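Local coordinates for protein dihydrodipicolinate synthase (Bacillus clausii KSM-K16, PDB 3E96) that probably catalyses the condensation of pyruvate with aspartate semialdehyde to 4-hydroxy-tetrahydrodipicolinate, an early step of lysine biosynthesis, at residues Thr21-Ser26 with Val263-Met268; Glu66-Val71 with Gly99-Ala104; Thr94-Gly99 with Glu134-Pro139; Val153-Ala158 with Ala177-Ser182; Asn171-Phe176 with Glu197-Phe202. All blocks are in the same frame, centred on the assembly; numbering follows the deposited sequence.

Contact 1: residues Thr21-Ser26 with Val263-Met268; sequences TPFRKS and VIKEAM
Lys265 reaches out from helix 262-270 and sets its ammonium group against the backbone and ring of the loop 21-26. The chain is extended from CG onward, with CG lying anti to the carbonyl carbon (chi1 -72°); it spans the gap between backbones whose nearest CA atoms, of Lys265 and Pro22, are 8.3 Å apart, and brings NZ to the loop. At its tip Lys265 NZ donates to Thr21 O at 2.8 Å. The donor stands above the carbonyl plane, 39° out of it, with a C=O...N angle of 140°. The oxygen that accepts from NZ also sits over the centre of the Phe23 ring, 3.3 Å above its plane, while the ammonium group meets the ring obliquely, with Lys265 NZ 3.3 Å from Phe23 CD2. The lysine chain and the phenyl group thus slant across one another. A water accepts from Thr21 N at 2.8 Å and, weakly, from Lys265 NZ at 3.4 Å. All the touching residues are buried, and the salt bridge of Lys265 to Glu58 and its hydrogen bond to Val277 O probably offset the cost of burying the charge. Thr21 OG1 is bonded to Glu70 and to Ser57 O. The lysine side chain is about 8 Å from that of Thr56, a predicted pyruvate-binding residue. In the fold, the loop follows barrel strand 15-17 and leads into helix 32-43, on which Pro22 packs, whereas helix 262-270 comes after the eight-stranded barrel and rests through Val263 on helix 235-252.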
# COMPACT_ATOMS: atom_id res chain seq x y z
N THR B 21 -4.19 5.51 17.02
CA THR B 21 -5.64 5.66 16.97
C THR B 21 -6.12 4.50 17.84
O THR B 21 -6.08 3.34 17.43
CB THR B 21 -6.23 5.49 15.56
OG1 THR B 21 -5.66 6.47 14.68
CG2 THR B 21 -7.75 5.68 15.60
N PRO B 22 -6.55 4.79 19.08
CA PRO B 22 -7.03 3.74 19.98
C PRO B 22 -8.24 3.02 19.41
O PRO B 22 -9.22 3.66 19.03
CB PRO B 22 -7.38 4.50 21.26
CG PRO B 22 -6.49 5.71 21.20
CD PRO B 22 -6.57 6.10 19.75
N PHE B 23 -8.18 1.69 19.34
CA PHE B 23 -9.30 0.91 18.83
C PHE B 23 -9.78 -0.03 19.93
O PHE B 23 -8.96 -0.64 20.62
CB PHE B 23 -8.90 0.06 17.61
CG PHE B 23 -8.47 0.86 16.42
CD1 PHE B 23 -9.29 1.82 15.87
CD2 PHE B 23 -7.24 0.59 15.81
CE1 PHE B 23 -8.91 2.52 14.72
CE2 PHE B 23 -6.84 1.28 14.67
CZ PHE B 23 -7.68 2.25 14.12
N ARG B 24 -11.10 -0.16 20.07
CA ARG B 24 -11.66 -1.04 21.09
C ARG B 24 -11.47 -2.51 20.74
O ARG B 24 -11.65 -2.91 19.59
CB ARG B 24 -13.15 -0.76 21.28
CG ARG B 24 -13.46 0.63 21.77
CD ARG B 24 -14.90 0.74 22.25
NE ARG B 24 -15.16 2.02 22.90
CZ ARG B 24 -15.35 3.16 22.26
NH1 ARG B 24 -15.33 3.20 20.93
NH2 ARG B 24 -15.58 4.27 22.94
N LYS B 25 -11.11 -3.32 21.73
CA LYS B 25 -10.92 -4.74 21.50
C LYS B 25 -12.25 -5.41 21.17
O LYS B 25 -12.30 -6.36 20.38
CB LYS B 25 -10.31 -5.40 22.74
CG LYS B 25 -10.03 -6.89 22.57
CD LYS B 25 -9.42 -7.48 23.84
CE LYS B 25 -9.14 -8.97 23.68
NZ LYS B 25 -8.54 -9.55 24.91
N SER B 26 -13.32 -4.89 21.75
CA SER B 26 -14.66 -5.44 21.55
C SER B 26 -15.18 -5.41 20.11
O SER B 26 -15.64 -6.42 19.60
CB SER B 26 -15.67 -4.72 22.46
OG SER B 26 -15.84 -3.37 22.06
N VAL B 263 3.34 -3.03 19.22
CA VAL B 263 4.28 -2.99 20.34
C VAL B 263 4.01 -1.73 21.18
O VAL B 263 4.03 -1.78 22.42
CB VAL B 263 5.76 -2.96 19.86
CG1 VAL B 263 6.69 -2.61 21.02
CG2 VAL B 263 6.14 -4.32 19.29
N ILE B 264 3.76 -0.61 20.50
CA ILE B 264 3.46 0.64 21.19
C ILE B 264 2.19 0.49 22.04
O ILE B 264 2.17 0.87 23.22
CB ILE B 264 3.26 1.80 20.19
CG1 ILE B 264 4.60 2.18 19.56
CG2 ILE B 264 2.67 3.02 20.90
CD1 ILE B 264 4.50 3.27 18.51
N LYS B 265 1.14 -0.06 21.44
CA LYS B 265 -0.12 -0.23 22.15
C LYS B 265 -0.07 -1.17 23.34
O LYS B 265 -0.66 -0.89 24.39
CB LYS B 265 -1.22 -0.66 21.18
CG LYS B 265 -1.66 0.47 20.24
CD LYS B 265 -2.90 0.11 19.43
CE LYS B 265 -3.36 1.32 18.61
NZ LYS B 265 -4.49 0.99 17.67
N GLU B 266 0.63 -2.29 23.21
CA GLU B 266 0.70 -3.22 24.33
C GLU B 266 1.64 -2.68 25.41
O GLU B 266 1.46 -2.98 26.59
CB GLU B 266 1.12 -4.61 23.85
CG GLU B 266 0.03 -5.25 23.00
CD GLU B 266 0.12 -6.76 22.91
OE1 GLU B 266 0.74 -7.38 23.80
OE2 GLU B 266 -0.44 -7.32 21.94
N ALA B 267 2.61 -1.86 25.01
CA ALA B 267 3.52 -1.25 25.98
C ALA B 267 2.74 -0.19 26.77
O ALA B 267 2.86 -0.11 28.00
CB ALA B 267 4.70 -0.61 25.26
N MET B 268 1.94 0.60 26.06
CA MET B 268 1.12 1.65 26.69
C MET B 268 0.17 1.02 27.71
O MET B 268 0.04 1.52 28.84
CB MET B 268 0.30 2.42 25.64
CG MET B 268 1.10 3.31 24.68
SD MET B 268 0.11 4.14 23.39
CE MET B 268 -0.13 2.86 22.27
O HOH W 1 -2.76 3.34 15.89

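Contact 2: residues Glu66-Val71 with Gly99-Ala104; sequences EAKEEV and GNAAKA
Val71 and Ala102 form the buried half of this contact between helices 64-78 and 92-105. Val71 CG1 lies 4.0 Å from Ala102 CB and equally near Ala102 CA, so a single methyl branch touches both the side chain and the backbone of the facing helix. Chi1 of 176° sets CG1 opposite the backbone N and sends it across the gap, while CG2 takes the place beside the N. Small side chains on the second helix allow a close approach: the CA atoms of Val71 and Ala102 are 6.3 Å apart, and those of Lys68 and Ala101 6.6 Å. Both helices belong to the outer layer of a TIM barrel, where successive helices pack side by side over the parallel strands. Val71 and Ala102 both touch Ala86 of strand 83-88, which runs between the two helices in the chain, so this part rests on the barrel wall. One turn away, the other half of the contact is partly exposed, and the difference lies in burial more than in distance. Here the aliphatic part of Lys68 passes alongside Ala101, with Lys68 CG 4.1 Å and Lys68 CD 4.2 Å from Ala101 CB, only slightly longer than the separations of the buried pair. The extended lysine chain continues past the alanine, and on this partly exposed side its ammonium group forms a salt bridge with Glu97, one turn earlier on the helix of Ala101.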
# COMPACT_ATOMS: atom_id res chain seq x y z
N GLU B 66 -13.42 8.06 8.78
CA GLU B 66 -12.74 8.00 10.06
C GLU B 66 -11.46 8.83 10.02
O GLU B 66 -11.08 9.46 11.02
CB GLU B 66 -12.39 6.56 10.43
CG GLU B 66 -13.57 5.71 10.84
CD GLU B 66 -13.15 4.30 11.20
OE1 GLU B 66 -12.39 3.69 10.41
OE2 GLU B 66 -13.58 3.79 12.25
N ALA B 67 -10.79 8.84 8.87
CA ALA B 67 -9.56 9.62 8.71
C ALA B 67 -9.89 11.10 8.85
O ALA B 67 -9.19 11.84 9.55
CB ALA B 67 -8.93 9.34 7.35
N LYS B 68 -10.95 11.54 8.18
CA LYS B 68 -11.35 12.94 8.24
C LYS B 68 -11.71 13.33 9.67
O LYS B 68 -11.30 14.38 10.17
CB LYS B 68 -12.55 13.21 7.33
CG LYS B 68 -12.26 13.07 5.85
CD LYS B 68 -13.53 13.22 5.03
CE LYS B 68 -13.24 13.09 3.54
NZ LYS B 68 -14.49 13.12 2.72
N GLU B 69 -12.50 12.48 10.33
CA GLU B 69 -12.92 12.74 11.70
C GLU B 69 -11.72 12.79 12.65
O GLU B 69 -11.71 13.59 13.58
CB GLU B 69 -13.90 11.65 12.16
CG GLU B 69 -14.42 11.80 13.60
CD GLU B 69 -15.31 13.03 13.80
OE1 GLU B 69 -15.76 13.61 12.79
OE2 GLU B 69 -15.56 13.40 14.97
N GLU B 70 -10.72 11.95 12.42
CA GLU B 70 -9.56 11.98 13.30
C GLU B 70 -8.87 13.34 13.21
O GLU B 70 -8.44 13.89 14.23
CB GLU B 70 -8.56 10.87 12.95
CG GLU B 70 -7.29 10.91 13.81
CD GLU B 70 -6.50 9.63 13.77
OE1 GLU B 70 -7.03 8.59 14.23
OE2 GLU B 70 -5.35 9.65 13.28
N VAL B 71 -8.77 13.89 12.01
CA VAL B 71 -8.14 15.20 11.85
C VAL B 71 -8.98 16.24 12.60
O VAL B 71 -8.43 17.08 13.32
CB VAL B 71 -8.01 15.59 10.36
CG1 VAL B 71 -7.44 17.01 10.24
CG2 VAL B 71 -7.08 14.61 9.65
N GLY B 99 -7.21 16.25 1.80
CA GLY B 99 -6.46 17.47 2.06
C GLY B 99 -7.37 18.67 2.27
O GLY B 99 -7.18 19.46 3.20
N ASN B 100 -8.36 18.82 1.40
CA ASN B 100 -9.30 19.93 1.51
C ASN B 100 -10.12 19.80 2.79
O ASN B 100 -10.51 20.81 3.40
CB ASN B 100 -10.20 19.97 0.28
CG ASN B 100 -9.55 20.67 -0.90
OD1 ASN B 100 -9.81 20.34 -2.06
ND2 ASN B 100 -8.71 21.65 -0.61
N ALA B 101 -10.38 18.57 3.21
CA ALA B 101 -11.14 18.32 4.43
C ALA B 101 -10.31 18.76 5.64
O ALA B 101 -10.82 19.40 6.56
CB ALA B 101 -11.49 16.84 4.54
N ALA B 102 -9.02 18.42 5.64
CA ALA B 102 -8.13 18.79 6.73
C ALA B 102 -8.02 20.32 6.81
O ALA B 102 -8.00 20.89 7.90
CB ALA B 102 -6.75 18.18 6.51
N LYS B 103 -7.95 20.97 5.65
CA LYS B 103 -7.86 22.42 5.60
C LYS B 103 -9.09 23.04 6.25
O LYS B 103 -8.98 23.92 7.11
CB LYS B 103 -7.77 22.90 4.15
CG LYS B 103 -6.47 22.55 3.45
CD LYS B 103 -6.58 22.73 1.94
CE LYS B 103 -6.97 24.14 1.55
NZ LYS B 103 -7.12 24.25 0.08
N ALA B 104 -10.26 22.57 5.84
CA ALA B 104 -11.51 23.08 6.38
C ALA B 104 -11.63 22.81 7.88
O ALA B 104 -12.21 23.60 8.62
CB ALA B 104 -12.69 22.47 5.64

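Contact 3: residues Thr94-Gly99 with Glu134-Pro139; sequences TAIELG and EALDFP
Leu136, at the last turn of helix 122-136, has more surface buried here than any other residue and lays its two methyl branches against the backbone of helix 92-105. Leu136 CD2 sits 3.5 Å from Ile96 O and 3.8 Å from Gly99 C, while the other branch, Leu136 CD1, is 4.0 Å from Gly99 CA. Gly99 presents bare backbone to both leucine branches. Ile96, second in buried surface, splits its contacts between two neighbours. Its short branch meets the leucine, Ile96 CG2 to Leu136 CD2 being 4.0 Å, and its long branch runs to Ala135. There Ile96 CD1 and Ala135 CB are only 3.5 Å apart, tighter than ordinary van der Waals packing. Chi1 of -66° divides the branches this way, putting CG1 anti to the carbonyl carbon and CG2 anti to the N. The side-chain contacts are apolar, running from exposed Ala135 to buried Leu136, whose CD2 also touches the Ile96 carbonyl. Beneath them Leu136 also rests on Ile88 of strand 83-88 and Val110 of strand 109-112, placing the two adjacent TIM-barrel helices over neighbouring parallel strands.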
# COMPACT_ATOMS: atom_id res chain seq x y z
N THR B 94 -8.66 11.51 -4.33
CA THR B 94 -8.96 11.16 -2.94
C THR B 94 -8.05 11.93 -1.98
O THR B 94 -8.50 12.44 -0.96
CB THR B 94 -8.76 9.65 -2.72
OG1 THR B 94 -9.59 8.93 -3.64
CG2 THR B 94 -9.13 9.26 -1.29
N ALA B 95 -6.76 12.00 -2.32
CA ALA B 95 -5.81 12.72 -1.47
C ALA B 95 -6.23 14.18 -1.39
O ALA B 95 -6.17 14.80 -0.33
CB ALA B 95 -4.41 12.60 -2.05
N ILE B 96 -6.64 14.74 -2.53
CA ILE B 96 -7.07 16.13 -2.57
C ILE B 96 -8.32 16.33 -1.73
O ILE B 96 -8.47 17.35 -1.06
CB ILE B 96 -7.32 16.58 -4.03
CG1 ILE B 96 -5.99 16.56 -4.80
CG2 ILE B 96 -7.92 17.99 -4.06
CD1 ILE B 96 -6.13 16.73 -6.30
N GLU B 97 -9.22 15.34 -1.74
CA GLU B 97 -10.45 15.41 -0.95
C GLU B 97 -10.09 15.43 0.54
O GLU B 97 -10.61 16.25 1.30
CB GLU B 97 -11.35 14.21 -1.24
CG GLU B 97 -12.65 14.20 -0.45
CD GLU B 97 -13.52 12.99 -0.75
OE1 GLU B 97 -13.75 12.70 -1.94
OE2 GLU B 97 -13.97 12.32 0.21
N LEU B 98 -9.20 14.53 0.94
CA LEU B 98 -8.76 14.46 2.33
C LEU B 98 -8.02 15.74 2.72
O LEU B 98 -8.17 16.24 3.83
CB LEU B 98 -7.84 13.25 2.55
CG LEU B 98 -8.47 11.85 2.58
CD1 LEU B 98 -7.37 10.80 2.49
CD2 LEU B 98 -9.28 11.67 3.86
N GLY B 99 -7.21 16.25 1.80
CA GLY B 99 -6.46 17.47 2.06
C GLY B 99 -7.37 18.67 2.27
O GLY B 99 -7.18 19.46 3.20
N GLU B 134 -0.18 21.21 -5.84
CA GLU B 134 -0.70 22.34 -6.60
C GLU B 134 -2.21 22.49 -6.45
O GLU B 134 -2.72 23.61 -6.34
CB GLU B 134 -0.33 22.20 -8.09
CG GLU B 134 1.17 22.13 -8.33
CD GLU B 134 1.55 22.34 -9.78
OE1 GLU B 134 0.87 21.78 -10.67
OE2 GLU B 134 2.55 23.05 -10.04
N ALA B 135 -2.93 21.37 -6.42
CA ALA B 135 -4.38 21.41 -6.27
C ALA B 135 -4.80 21.93 -4.90
O ALA B 135 -5.75 22.70 -4.77
CB ALA B 135 -4.98 20.02 -6.50
N LEU B 136 -4.08 21.52 -3.86
CA LEU B 136 -4.41 21.94 -2.51
C LEU B 136 -4.01 23.37 -2.18
O LEU B 136 -4.71 24.05 -1.43
CB LEU B 136 -3.77 20.99 -1.48
CG LEU B 136 -4.34 19.58 -1.39
CD1 LEU B 136 -3.55 18.78 -0.36
CD2 LEU B 136 -5.82 19.63 -1.01
N ASP B 137 -2.88 23.82 -2.73
CA ASP B 137 -2.40 25.17 -2.46
C ASP B 137 -2.43 25.37 -0.94
O ASP B 137 -3.01 26.33 -0.43
CB ASP B 137 -3.29 26.19 -3.16
CG ASP B 137 -2.75 27.61 -3.07
OD1 ASP B 137 -1.54 27.80 -3.30
OD2 ASP B 137 -3.54 28.53 -2.78
N PHE B 138 -1.81 24.43 -0.23
CA PHE B 138 -1.78 24.43 1.22
C PHE B 138 -0.43 23.83 1.62
O PHE B 138 0.11 22.98 0.91
CB PHE B 138 -2.93 23.55 1.72
CG PHE B 138 -3.20 23.63 3.18
CD1 PHE B 138 -3.64 24.82 3.76
CD2 PHE B 138 -3.08 22.51 3.99
CE1 PHE B 138 -3.95 24.88 5.12
CE2 PHE B 138 -3.39 22.56 5.34
CZ PHE B 138 -3.82 23.75 5.91
N PRO B 139 0.15 24.26 2.76
CA PRO B 139 1.45 23.71 3.19
C PRO B 139 1.43 22.19 3.17
O PRO B 139 0.54 21.56 3.75
CB PRO B 139 1.62 24.29 4.59
CG PRO B 139 0.98 25.65 4.43
CD PRO B 139 -0.30 25.31 3.70

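Contact 4: residues Val153-Ala158 with Ala177-Ser182; sequences VLVDLA and AKVVRS
Van der Waals packing joins Val155 and Leu154 of helix 152-157 to Val179 in the last turn of helix 173-180 and to Ser182 just beyond it. Val179 is central to the apolar part: its CG2 lies 4.2 Å from Leu154 CB and 4.3 Å from Val155 CG2, so one methyl meets two consecutive residues. With chi1 at 71°, CG2 stands opposite the backbone N and faces the other helix, while CG1 takes the crowded position between N and carbonyl carbon. Val155 reaches Ser182 with both branches, its CG2 at 4.2 Å from Ser182 CB and its CG1 at 4.1 Å from Ser182 O. These separations are those of ordinary van der Waals contact, and the packing is neither strained nor especially close. Hydrogen bonding belongs to the segment 177-182 itself, where the helix unwinds at Arg181. Ser182 OG donates to Lys178 O at 2.6 Å, coming from well above the carbonyl plane, and so folds the hydroxyl back onto the last turn; its CB is left to face Val155. Arg181 NH1 returns to Ala177 O at 3.0 Å, with the oxygen at the guanidinium edge and nearly in its plane; Arg181 NH1 also donates to Ala206 O, at the end of helix 200-206. Leu154 is about 9 Å, between side chains, from Lys167 and Tyr143, the predicted Schiff-base lysine and proton donor/acceptor. Inward, Leu154 packs on strands 140-144 and 163-168; helices 152-157 and 173-180 are successive outer helices of the barrel, and helix 122-136 packs on Leu157.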
# COMPACT_ATOMS: atom_id res chain seq x y z
N VAL B 153 13.40 13.19 -7.67
CA VAL B 153 12.00 13.57 -7.48
C VAL B 153 11.89 14.70 -6.47
O VAL B 153 11.11 15.64 -6.65
CB VAL B 153 11.17 12.37 -6.97
CG1 VAL B 153 9.76 12.83 -6.60
CG2 VAL B 153 11.10 11.29 -8.04
N LEU B 154 12.68 14.62 -5.39
CA LEU B 154 12.65 15.65 -4.36
C LEU B 154 13.27 16.95 -4.87
O LEU B 154 12.79 18.04 -4.57
CB LEU B 154 13.40 15.17 -3.11
CG LEU B 154 12.78 13.97 -2.38
CD1 LEU B 154 13.66 13.57 -1.20
CD2 LEU B 154 11.38 14.33 -1.90
N VAL B 155 14.35 16.82 -5.63
CA VAL B 155 15.02 17.99 -6.18
C VAL B 155 14.05 18.74 -7.08
O VAL B 155 14.00 19.97 -7.08
CB VAL B 155 16.26 17.59 -7.01
CG1 VAL B 155 16.91 18.83 -7.63
CG2 VAL B 155 17.26 16.86 -6.13
N ASP B 156 13.26 18.00 -7.86
CA ASP B 156 12.31 18.63 -8.76
C ASP B 156 11.06 19.20 -8.09
O ASP B 156 10.45 20.13 -8.61
CB ASP B 156 11.90 17.64 -9.87
CG ASP B 156 13.06 17.31 -10.79
OD1 ASP B 156 14.00 18.12 -10.86
OD2 ASP B 156 13.03 16.24 -11.44
N LEU B 157 10.70 18.66 -6.93
CA LEU B 157 9.53 19.15 -6.20
C LEU B 157 9.87 20.35 -5.33
O LEU B 157 9.00 21.18 -5.05
CB LEU B 157 8.95 18.05 -5.31
CG LEU B 157 8.18 16.89 -5.93
CD1 LEU B 157 7.88 15.84 -4.84
CD2 LEU B 157 6.89 17.40 -6.53
N ALA B 158 11.13 20.44 -4.90
CA ALA B 158 11.58 21.51 -4.02
C ALA B 158 11.11 22.93 -4.33
O ALA B 158 10.73 23.66 -3.42
CB ALA B 158 13.11 21.49 -3.93
N ALA B 177 22.33 12.60 2.75
CA ALA B 177 23.27 13.71 2.83
C ALA B 177 23.41 14.44 1.49
O ALA B 177 23.55 15.67 1.46
CB ALA B 177 24.64 13.20 3.29
N LYS B 178 23.37 13.69 0.40
CA LYS B 178 23.50 14.28 -0.93
C LYS B 178 22.26 15.06 -1.37
O LYS B 178 22.38 16.16 -1.91
CB LYS B 178 23.83 13.21 -1.97
CG LYS B 178 24.06 13.75 -3.37
CD LYS B 178 25.20 14.77 -3.42
CE LYS B 178 25.32 15.41 -4.79
NZ LYS B 178 26.42 16.42 -4.84
N VAL B 179 21.07 14.52 -1.14
CA VAL B 179 19.88 15.24 -1.57
C VAL B 179 19.71 16.54 -0.79
O VAL B 179 19.27 17.55 -1.34
CB VAL B 179 18.59 14.36 -1.48
CG1 VAL B 179 18.20 14.13 -0.02
CG2 VAL B 179 17.46 15.04 -2.25
N VAL B 180 20.06 16.52 0.49
CA VAL B 180 19.97 17.73 1.31
C VAL B 180 20.86 18.81 0.69
O VAL B 180 20.51 19.99 0.67
CB VAL B 180 20.47 17.47 2.76
CG1 VAL B 180 20.73 18.79 3.48
CG2 VAL B 180 19.42 16.66 3.52
N ARG B 181 22.01 18.39 0.17
CA ARG B 181 22.96 19.31 -0.43
C ARG B 181 22.75 19.54 -1.92
O ARG B 181 23.55 20.23 -2.56
CB ARG B 181 24.38 18.82 -0.13
CG ARG B 181 24.66 18.81 1.37
CD ARG B 181 25.94 18.10 1.77
NE ARG B 181 26.23 18.33 3.18
CZ ARG B 181 25.51 17.83 4.19
NH1 ARG B 181 24.46 17.05 3.94
NH2 ARG B 181 25.82 18.14 5.44
N SER B 182 21.68 18.99 -2.47
CA SER B 182 21.38 19.14 -3.90
C SER B 182 20.26 20.14 -4.14
O SER B 182 19.92 20.45 -5.28
CB SER B 182 20.99 17.79 -4.51
OG SER B 182 22.05 16.86 -4.42

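Contact 5: residues Asn171-Phe176 with Glu197-Phe202; sequences NDLPRF and EKWAPF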
# COMPACT_ATOMS: atom_id res chain seq x y z
N ASN B 171 16.62 4.78 4.76
CA ASN B 171 17.77 4.77 5.65
C ASN B 171 19.08 4.55 4.92
O ASN B 171 19.83 3.61 5.19
CB ASN B 171 17.58 3.73 6.76
CG ASN B 171 16.45 4.11 7.70
OD1 ASN B 171 16.27 5.29 8.03
ND2 ASN B 171 15.68 3.11 8.14
N ASP B 172 19.35 5.46 3.99
CA ASP B 172 20.56 5.43 3.18
C ASP B 172 21.19 6.79 3.46
O ASP B 172 20.81 7.79 2.85
CB ASP B 172 20.18 5.30 1.71
CG ASP B 172 21.38 5.11 0.81
OD1 ASP B 172 22.41 5.77 1.05
OD2 ASP B 172 21.29 4.31 -0.15
N LEU B 173 22.13 6.84 4.40
CA LEU B 173 22.76 8.10 4.77
C LEU B 173 23.46 8.86 3.64
O LEU B 173 23.30 10.07 3.52
CB LEU B 173 23.70 7.89 5.96
CG LEU B 173 23.02 7.75 7.34
CD1 LEU B 173 22.28 9.03 7.69
CD2 LEU B 173 22.05 6.58 7.33
N PRO B 174 24.25 8.16 2.80
CA PRO B 174 24.90 8.91 1.71
C PRO B 174 23.86 9.55 0.80
O PRO B 174 24.04 10.69 0.36
CB PRO B 174 25.72 7.83 1.00
CG PRO B 174 26.11 6.92 2.13
CD PRO B 174 24.79 6.79 2.89
N ARG B 175 22.77 8.84 0.53
CA ARG B 175 21.71 9.39 -0.32
C ARG B 175 21.09 10.61 0.34
O ARG B 175 20.90 11.65 -0.30
CB ARG B 175 20.60 8.37 -0.57
CG ARG B 175 20.86 7.42 -1.72
CD ARG B 175 19.65 6.51 -1.95
NE ARG B 175 18.50 7.22 -2.52
CZ ARG B 175 17.44 6.60 -3.05
NH1 ARG B 175 17.40 5.27 -3.07
NH2 ARG B 175 16.45 7.29 -3.59
N PHE B 176 20.76 10.49 1.62
CA PHE B 176 20.14 11.59 2.34
C PHE B 176 21.06 12.81 2.39
O PHE B 176 20.64 13.93 2.09
CB PHE B 176 19.77 11.16 3.77
CG PHE B 176 19.22 12.28 4.61
CD1 PHE B 176 18.02 12.90 4.28
CD2 PHE B 176 19.94 12.75 5.70
CE1 PHE B 176 17.55 13.98 5.01
CE2 PHE B 176 19.48 13.84 6.44
CZ PHE B 176 18.29 14.46 6.10
N GLU B 197 13.68 7.79 16.29
CA GLU B 197 14.84 7.82 17.17
C GLU B 197 16.04 6.93 16.88
O GLU B 197 17.17 7.34 17.13
CB GLU B 197 14.38 7.63 18.62
CG GLU B 197 13.58 8.82 19.16
CD GLU B 197 12.07 8.67 18.99
OE1 GLU B 197 11.63 7.91 18.10
OE2 GLU B 197 11.32 9.33 19.74
N LYS B 198 15.82 5.72 16.37
CA LYS B 198 16.96 4.85 16.08
C LYS B 198 17.86 5.50 15.03
O LYS B 198 19.09 5.38 15.08
CB LYS B 198 16.49 3.48 15.58
CG LYS B 198 17.64 2.57 15.14
CD LYS B 198 17.15 1.18 14.75
CE LYS B 198 18.30 0.31 14.25
NZ LYS B 198 17.85 -1.03 13.78
N TRP B 199 17.25 6.19 14.08
CA TRP B 199 18.01 6.81 13.00
C TRP B 199 18.27 8.31 13.12
O TRP B 199 19.13 8.85 12.42
CB TRP B 199 17.31 6.52 11.66
CG TRP B 199 17.33 5.06 11.32
CD1 TRP B 199 16.41 4.12 11.67
CD2 TRP B 199 18.37 4.37 10.63
NE1 TRP B 199 16.82 2.87 11.23
CE2 TRP B 199 18.02 3.00 10.59
CE3 TRP B 199 19.58 4.78 10.04
CZ2 TRP B 199 18.83 2.04 9.98
CZ3 TRP B 199 20.38 3.82 9.43
CH2 TRP B 199 20.00 2.46 9.41
N ALA B 200 17.53 8.98 14.00
CA ALA B 200 17.66 10.42 14.17
C ALA B 200 19.08 10.97 14.37
O ALA B 200 19.45 11.97 13.76
CB ALA B 200 16.76 10.89 15.33
N PRO B 201 19.90 10.33 15.23
CA PRO B 201 21.26 10.86 15.41
C PRO B 201 22.08 10.89 14.12
O PRO B 201 22.81 11.84 13.86
CB PRO B 201 21.86 9.92 16.46
CG PRO B 201 20.65 9.47 17.25
CD PRO B 201 19.63 9.22 16.16
N PHE B 202 21.96 9.83 13.33
CA PHE B 202 22.69 9.72 12.08
C PHE B 202 22.18 10.72 11.04
O PHE B 202 22.97 11.37 10.35
CB PHE B 202 22.58 8.29 11.57
CG PHE B 202 22.99 7.26 12.59
CD1 PHE B 202 24.34 7.00 12.83
CD2 PHE B 202 22.03 6.59 13.36
CE1 PHE B 202 24.74 6.09 13.82
CE2 PHE B 202 22.41 5.68 14.35
CZ PHE B 202 23.77 5.43 14.58
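An amide-on-indole stack, backed by a small apolar cluster, makes this a surface contact between the starts of two successive outer helices of the TIM barrel, 173-180 and 200-206. Asn171 lies over one face of the Trp199 ring with the two planes only 9° apart. Asn171 CG sits 3.4 Å above the ring plane, over its centre, and Asn171 CB makes a CH-pi contact with the six-membered ring, 3.6 Å from its centroid and 4° off the normal. Asn171 ND2 and Trp199 NE1 approach to 3.3 Å, but both are donors and the pair is stacked, not bonded. Thr195 OG1 holds the other end of the amide through Asn171 OD1, which helps fix its rotation. Leu173 completes the contact with both branches: Leu173 CD2 is 3.8 Å from Trp199 CZ3, obliquely to the ring, and Leu173 CD1 is 4.0 Å from Phe202 CB and 3.6 Å from Phe202 O. Beside it, Asp172 is the N-cap of helix 173-180, its OD1 accepting from Arg175 N at 3.1 Å, and this bond probably helps fix the first turn, which carries Leu173. Asn171 is about 8 Å, between side chains, from Tyr143, the predicted proton donor/acceptor. With no hydrogen bond between the segments, stacking and apolar packing probably provide most of the adhesion here, while Thr195 orients the amide.

All five contacts lie in one TIM-barrel chain. Contact 1 closes the longest loop, and the other four are nested within it. Contacts 2 and 3 cross along the chain, share Gly99 and helix 92-105, and have centres 11 Å apart; a probable hydrogen bond from Lys103 NZ to Leu136 O links them. Contacts 4 and 5 follow, also crossing, on the common helix 173-180, with centres 15 Å apart. Contact 1 touches contact 2, yet lies across the chain's centre from contacts 4 and 5, about 37 and 28 Å away centre to centre. Contacts 2 to 5 thus join neighbouring helices round the barrel, while contact 1 ties a later helix back to the first strand's loop.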